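Long-range contact in putative polyketide synthase (Brevibacillus brevis, PDB 5HU7), which probably catalyses the dehydration of beta-hydroxyacyl intermediates bound to acyl carrier protein, as the dehydratase domain of a trans-AT polyketide synthase: residues Asn45-Ala59 with Met79-Asp92. Sequence-based numbering, arbitrary orientation.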
loop_
_atom_site.group_PDB
_atom_site.type_symbol
_atom_site.label_atom_id
_atom_site.label_comp_id
_atom_site.label_asym_id
_atom_site.label_seq_id
_atom_site.Cartn_x
_atom_site.Cartn_y
_atom_site.Cartn_z
ATOM N N ASN A 45 11.040 18.775 19.384
ATOM C CA ASN A 45 11.155 19.224 18.009
ATOM C C ASN A 45 11.015 20.753 17.818
ATOM O O ASN A 45 11.065 21.513 18.773
ATOM C CB ASN A 45 10.136 18.403 17.132
ATOM C CG ASN A 45 8.659 18.767 17.120
ATOM O OD1 ASN A 45 8.266 19.932 16.980
ATOM N ND2 ASN A 45 7.806 17.744 17.029
ATOM N N GLY A 46 11.060 21.153 16.562
ATOM C CA GLY A 46 10.918 22.486 15.989
ATOM C C GLY A 46 11.290 22.393 14.510
ATOM O O GLY A 46 11.667 21.297 14.038
ATOM N N GLN A 47 11.159 23.504 13.734
ATOM C CA GLN A 47 11.437 23.340 12.320
ATOM C C GLN A 47 12.888 22.966 12.053
ATOM O O GLN A 47 13.798 23.479 12.708
ATOM C CB GLN A 47 11.079 24.580 11.496
ATOM C CG GLN A 47 10.927 24.246 10.006
ATOM C CD GLN A 47 10.289 25.346 9.204
ATOM O OE1 GLN A 47 9.271 25.132 8.523
ATOM N NE2 GLN A 47 10.932 26.506 9.155
ATOM N N ARG A 48 13.089 22.122 11.039
ATOM C CA ARG A 48 14.409 21.658 10.650
ATOM C C ARG A 48 14.382 20.869 9.350
ATOM O O ARG A 48 13.351 20.413 8.911
ATOM C CB ARG A 48 15.053 20.811 11.766
ATOM C CG ARG A 48 14.290 19.557 12.109
ATOM C CD ARG A 48 14.892 18.930 13.319
ATOM N NE ARG A 48 14.261 17.676 13.708
ATOM C CZ ARG A 48 13.051 17.574 14.246
ATOM N NH1 ARG A 48 12.302 18.655 14.431
ATOM N NH2 ARG A 48 12.573 16.387 14.588
ATOM N N PHE A 49 15.539 20.677 8.785
ATOM C CA PHE A 49 15.734 19.958 7.529
ATOM C C PHE A 49 15.535 18.483 7.752
ATOM O O PHE A 49 15.998 17.955 8.764
ATOM C CB PHE A 49 17.169 20.180 6.988
ATOM C CG PHE A 49 17.492 21.603 6.600
ATOM C CD1 PHE A 49 16.665 22.307 5.726
ATOM C CD2 PHE A 49 18.629 22.235 7.089
ATOM C CE1 PHE A 49 16.954 23.635 5.378
ATOM C CE2 PHE A 49 18.910 23.560 6.744
ATOM C CZ PHE A 49 18.059 24.256 5.901
ATOM N N PHE A 50 14.873 17.804 6.801
ATOM C CA PHE A 50 14.721 16.346 6.846
ATOM C C PHE A 50 16.128 15.740 6.821
ATOM O O PHE A 50 16.948 16.213 6.046
ATOM C CB PHE A 50 13.933 15.846 5.626
ATOM C CG PHE A 50 13.462 14.412 5.696
ATOM C CD1 PHE A 50 12.433 14.045 6.557
ATOM C CD2 PHE A 50 13.913 13.472 4.786
ATOM C CE1 PHE A 50 11.956 12.745 6.587
ATOM C CE2 PHE A 50 13.384 12.181 4.768
ATOM C CZ PHE A 50 12.421 11.822 5.670
ATOM N N PRO A 51 16.464 14.744 7.660
ATOM C CA PRO A 51 17.828 14.193 7.628
ATOM C C PRO A 51 18.270 13.678 6.258
ATOM O O PRO A 51 17.482 13.060 5.558
ATOM C CB PRO A 51 17.792 13.078 8.671
ATOM C CG PRO A 51 16.640 13.331 9.492
ATOM C CD PRO A 51 15.639 14.088 8.696
ATOM N N LEU A 52 19.521 13.947 5.880
ATOM C CA LEU A 52 20.120 13.544 4.594
ATOM C C LEU A 52 19.942 12.032 4.276
ATOM O O LEU A 52 19.323 11.684 3.265
ATOM C CB LEU A 52 21.609 13.979 4.544
ATOM C CG LEU A 52 21.909 15.497 4.554
ATOM C CD1 LEU A 52 23.434 15.842 4.651
ATOM C CD2 LEU A 52 21.244 16.205 3.432
ATOM N N ILE A 53 20.442 11.149 5.146
ATOM C CA ILE A 53 20.276 9.688 4.996
ATOM C C ILE A 53 18.822 9.221 4.940
ATOM O O ILE A 53 18.538 8.169 4.365
ATOM C CB ILE A 53 21.045 8.889 6.081
ATOM C CG1 ILE A 53 20.645 9.397 7.519
ATOM C CG2 ILE A 53 22.559 8.968 5.789
ATOM C CD1 ILE A 53 21.048 8.550 8.621
ATOM N N ALA A 54 17.913 9.978 5.526
ATOM C CA ALA A 54 16.518 9.592 5.511
ATOM C C ALA A 54 15.966 9.587 4.088
ATOM O O ALA A 54 15.163 8.720 3.760
ATOM C CB ALA A 54 15.709 10.501 6.395
ATOM N N TYR A 55 16.488 10.478 3.204
ATOM C CA TYR A 55 16.090 10.517 1.803
ATOM C C TYR A 55 16.535 9.258 1.072
ATOM O O TYR A 55 15.806 8.765 0.219
ATOM C CB TYR A 55 16.728 11.723 1.097
ATOM C CG TYR A 55 16.212 13.074 1.534
ATOM C CD1 TYR A 55 14.991 13.562 1.065
ATOM C CD2 TYR A 55 16.996 13.917 2.303
ATOM C CE1 TYR A 55 14.574 14.866 1.356
ATOM C CE2 TYR A 55 16.578 15.207 2.622
ATOM C CZ TYR A 55 15.386 15.690 2.112
ATOM O OH TYR A 55 14.989 16.964 2.393
ATOM N N LEU A 56 17.730 8.742 1.391
ATOM C CA LEU A 56 18.266 7.553 0.743
ATOM C C LEU A 56 17.575 6.302 1.202
ATOM O O LEU A 56 17.262 5.423 0.400
ATOM C CB LEU A 56 19.753 7.446 1.013
ATOM C CG LEU A 56 20.625 8.639 0.570
ATOM C CD1 LEU A 56 22.049 8.436 1.059
ATOM C CD2 LEU A 56 20.592 8.816 -0.907
ATOM N N GLU A 57 17.371 6.208 2.503
ATOM C CA GLU A 57 16.663 5.099 3.162
ATOM C C GLU A 57 15.190 4.994 2.689
ATOM O O GLU A 57 14.735 3.897 2.391
ATOM C CB GLU A 57 16.740 5.281 4.686
ATOM C CG GLU A 57 16.166 4.162 5.516
ATOM C CD GLU A 57 16.663 2.775 5.185
ATOM O OE1 GLU A 57 17.866 2.640 4.893
ATOM O OE2 GLU A 57 15.852 1.821 5.182
ATOM N N MET A 58 14.485 6.137 2.579
ATOM C CA MET A 58 13.098 6.195 2.090
ATOM C C MET A 58 13.012 5.733 0.625
ATOM O O MET A 58 12.180 4.910 0.288
ATOM C CB MET A 58 12.515 7.610 2.232
ATOM C CG MET A 58 11.014 7.641 2.154
ATOM S SD MET A 58 10.253 9.284 2.016
ATOM C CE MET A 58 10.694 9.959 3.428
ATOM N N ALA A 59 13.886 6.256 -0.230
ATOM C CA ALA A 59 13.957 5.891 -1.648
ATOM C C ALA A 59 14.264 4.410 -1.847
ATOM O O ALA A 59 13.663 3.765 -2.709
ATOM C CB ALA A 59 15.028 6.716 -2.317
ATOM N N MET A 79 22.016 3.085 -6.510
ATOM C CA MET A 79 21.334 4.352 -6.726
ATOM C C MET A 79 22.373 5.275 -7.364
ATOM O O MET A 79 23.500 5.273 -6.934
ATOM C CB MET A 79 20.780 4.942 -5.454
ATOM C CG MET A 79 19.916 3.976 -4.672
ATOM S SD MET A 79 19.284 4.630 -3.088
ATOM C CE MET A 79 18.575 6.062 -3.613
ATOM N N SER A 80 22.020 5.986 -8.431
ATOM C CA SER A 80 22.929 6.855 -9.187
ATOM C C SER A 80 22.297 8.228 -9.372
ATOM O O SER A 80 21.080 8.312 -9.429
ATOM C CB SER A 80 23.168 6.271 -10.579
ATOM O OG SER A 80 23.903 5.071 -10.516
ATOM N N HIS A 81 23.123 9.269 -9.522
ATOM C CA HIS A 81 22.687 10.638 -9.821
ATOM C C HIS A 81 21.646 11.167 -8.855
ATOM O O HIS A 81 20.660 11.760 -9.265
ATOM C CB HIS A 81 22.177 10.720 -11.262
ATOM C CG HIS A 81 23.129 10.159 -12.264
ATOM N ND1 HIS A 81 24.423 10.634 -12.370
ATOM C CD2 HIS A 81 22.956 9.149 -13.153
ATOM C CE1 HIS A 81 24.988 9.929 -13.342
ATOM N NE2 HIS A 81 24.149 9.005 -13.826
ATOM N N VAL A 82 21.844 10.907 -7.576
ATOM C CA VAL A 82 20.927 11.348 -6.522
ATOM C C VAL A 82 21.156 12.833 -6.233
ATOM O O VAL A 82 22.295 13.291 -6.155
ATOM C CB VAL A 82 21.068 10.492 -5.243
ATOM C CG1 VAL A 82 20.165 11.012 -4.137
ATOM C CG2 VAL A 82 20.791 9.009 -5.525
ATOM N N ALA A 83 20.066 13.578 -6.063
ATOM C CA ALA A 83 20.152 15.020 -5.811
ATOM C C ALA A 83 19.008 15.485 -4.957
ATOM O O ALA A 83 17.872 15.212 -5.288
ATOM C CB ALA A 83 20.170 15.771 -7.142
ATOM N N THR A 84 19.320 16.071 -3.786
ATOM C CA THR A 84 18.352 16.709 -2.903
ATOM C C THR A 84 18.582 18.190 -3.081
ATOM O O THR A 84 19.517 18.707 -2.492
ATOM C CB THR A 84 18.479 16.234 -1.453
ATOM O OG1 THR A 84 18.080 14.852 -1.401
ATOM C CG2 THR A 84 17.629 17.067 -0.491
ATOM N N ASP A 85 17.761 18.845 -3.916
ATOM C CA ASP A 85 17.863 20.263 -4.312
ATOM C C ASP A 85 17.025 21.218 -3.456
ATOM O O ASP A 85 17.431 22.367 -3.271
ATOM C CB ASP A 85 17.384 20.453 -5.801
ATOM C CG ASP A 85 16.448 19.369 -6.403
ATOM O OD1 ASP A 85 16.759 18.168 -6.279
ATOM O OD2 ASP A 85 15.338 19.741 -6.875
ATOM N N ASP A 86 15.802 20.801 -3.093
ATOM C CA ASP A 86 14.865 21.640 -2.342
ATOM C C ASP A 86 14.555 20.917 -1.055
ATOM O O ASP A 86 13.773 19.983 -1.079
ATOM C CB ASP A 86 13.608 21.895 -3.191
ATOM C CG ASP A 86 12.796 23.116 -2.777
ATOM O OD1 ASP A 86 12.993 23.610 -1.638
ATOM O OD2 ASP A 86 11.995 23.597 -3.601
ATOM N N PRO A 87 15.198 21.279 0.083
ATOM C CA PRO A 87 14.999 20.500 1.316
ATOM C C PRO A 87 13.581 20.444 1.885
ATOM O O PRO A 87 12.864 21.451 1.948
ATOM C CB PRO A 87 15.954 21.166 2.321
ATOM C CG PRO A 87 16.907 21.910 1.521
ATOM C CD PRO A 87 16.211 22.336 0.279
ATOM N N LEU A 88 13.213 19.251 2.350
ATOM C CA LEU A 88 11.954 19.008 3.029
ATOM C C LEU A 88 12.158 19.484 4.474
ATOM O O LEU A 88 13.158 19.130 5.121
ATOM C CB LEU A 88 11.612 17.501 2.985
ATOM C CG LEU A 88 10.468 16.990 3.859
ATOM C CD1 LEU A 88 9.139 17.644 3.502
ATOM C CD2 LEU A 88 10.360 15.489 3.753
ATOM N N LEU A 89 11.234 20.320 4.953
ATOM C CA LEU A 89 11.268 20.843 6.301
ATOM C C LEU A 89 10.247 20.094 7.117
ATOM O O LEU A 89 9.126 19.936 6.685
ATOM C CB LEU A 89 10.948 22.345 6.337
ATOM C CG LEU A 89 11.948 23.279 5.655
ATOM C CD1 LEU A 89 11.614 24.717 5.962
ATOM C CD2 LEU A 89 13.343 23.013 6.109
ATOM N N VAL A 90 10.643 19.645 8.299
ATOM C CA VAL A 90 9.778 18.900 9.203
ATOM C C VAL A 90 9.850 19.508 10.606
ATOM O O VAL A 90 10.754 20.282 10.889
ATOM C CB VAL A 90 10.157 17.405 9.219
ATOM C CG1 VAL A 90 10.111 16.821 7.804
ATOM C CG2 VAL A 90 11.529 17.189 9.869
ATOM N N GLY A 91 8.889 19.152 11.452
ATOM C CA GLY A 91 8.830 19.590 12.840
ATOM C C GLY A 91 8.069 20.866 13.103
ATOM O O GLY A 91 7.883 21.194 14.260
ATOM N N ASP A 92 7.615 21.584 12.061
ATOM C CA ASP A 92 6.834 22.823 12.178
ATOM C C ASP A 92 5.355 22.407 12.082
ATOM O O ASP A 92 4.616 22.543 13.047
ATOM C CB ASP A 92 7.231 23.804 11.049
ATOM C CG ASP A 92 6.615 25.204 11.016
ATOM O OD1 ASP A 92 5.407 25.337 11.265
ATOM O OD2 ASP A 92 7.302 26.135 10.594
#
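The hot-dog helix 52-65 of the dehydratase domain and the short strand before it pack here along strand 76-84 and the chain that follows it. Two-residue strands 48-49 and 89-90 form a small antiparallel ribbon. Arg48 and Val90 are its hydrogen-bonded pair, with Val90 N to Arg48 O at 2.9 Å and nearly straight, whereas the return bond from Arg48 N to Val90 O is more bent (134° at the hydrogen). Phe49 and Leu89 form the non-hydrogen-bonded pair; on their face of the ribbon the phenyl ring lies alongside Leu89, CD1 to Leu89 CD2 3.4 Å, and also meets Pro87 CB. Beyond the ribbon, Phe50 N donates to Leu88 O at 2.7 Å. With its CG swung opposite the backbone N (chi1 -168°), Phe50 takes Leu88 CD2 over one ring face in a CH-pi contact, 4.0 Å to the centroid, while Val90 CG1 approaches CD1 obliquely.

Tyr55, on the first turns of the helix, joins the two halves of the contact. Its hydroxyl oxygen accepts a hydrogen bond from Leu88 N (OH to N 2.9 Å, 168° at the hydrogen), tying the helix to the backbone just before strand 89-90. The phenol ring is sandwiched: Phe50 CD2 sits over the centre of one face, and the Thr84 side chain covers the opposite one, CG2 making a CH-pi contact. Thr84 OG1 is hydrogen-bonded to Ser128 OG of strand 125-135. Farther along the helix, apolar side chains meet: Leu56 CD2 against Val82 CG1 (3.9 Å) and Ala59 CB against Met79 CE (3.8 Å), with Tyr111 of strand 108-115 alongside. The ribbon ties together the chains flanking this packing; helix 52-65 against strand 76-84 is the hallmark of the hot-dog fold.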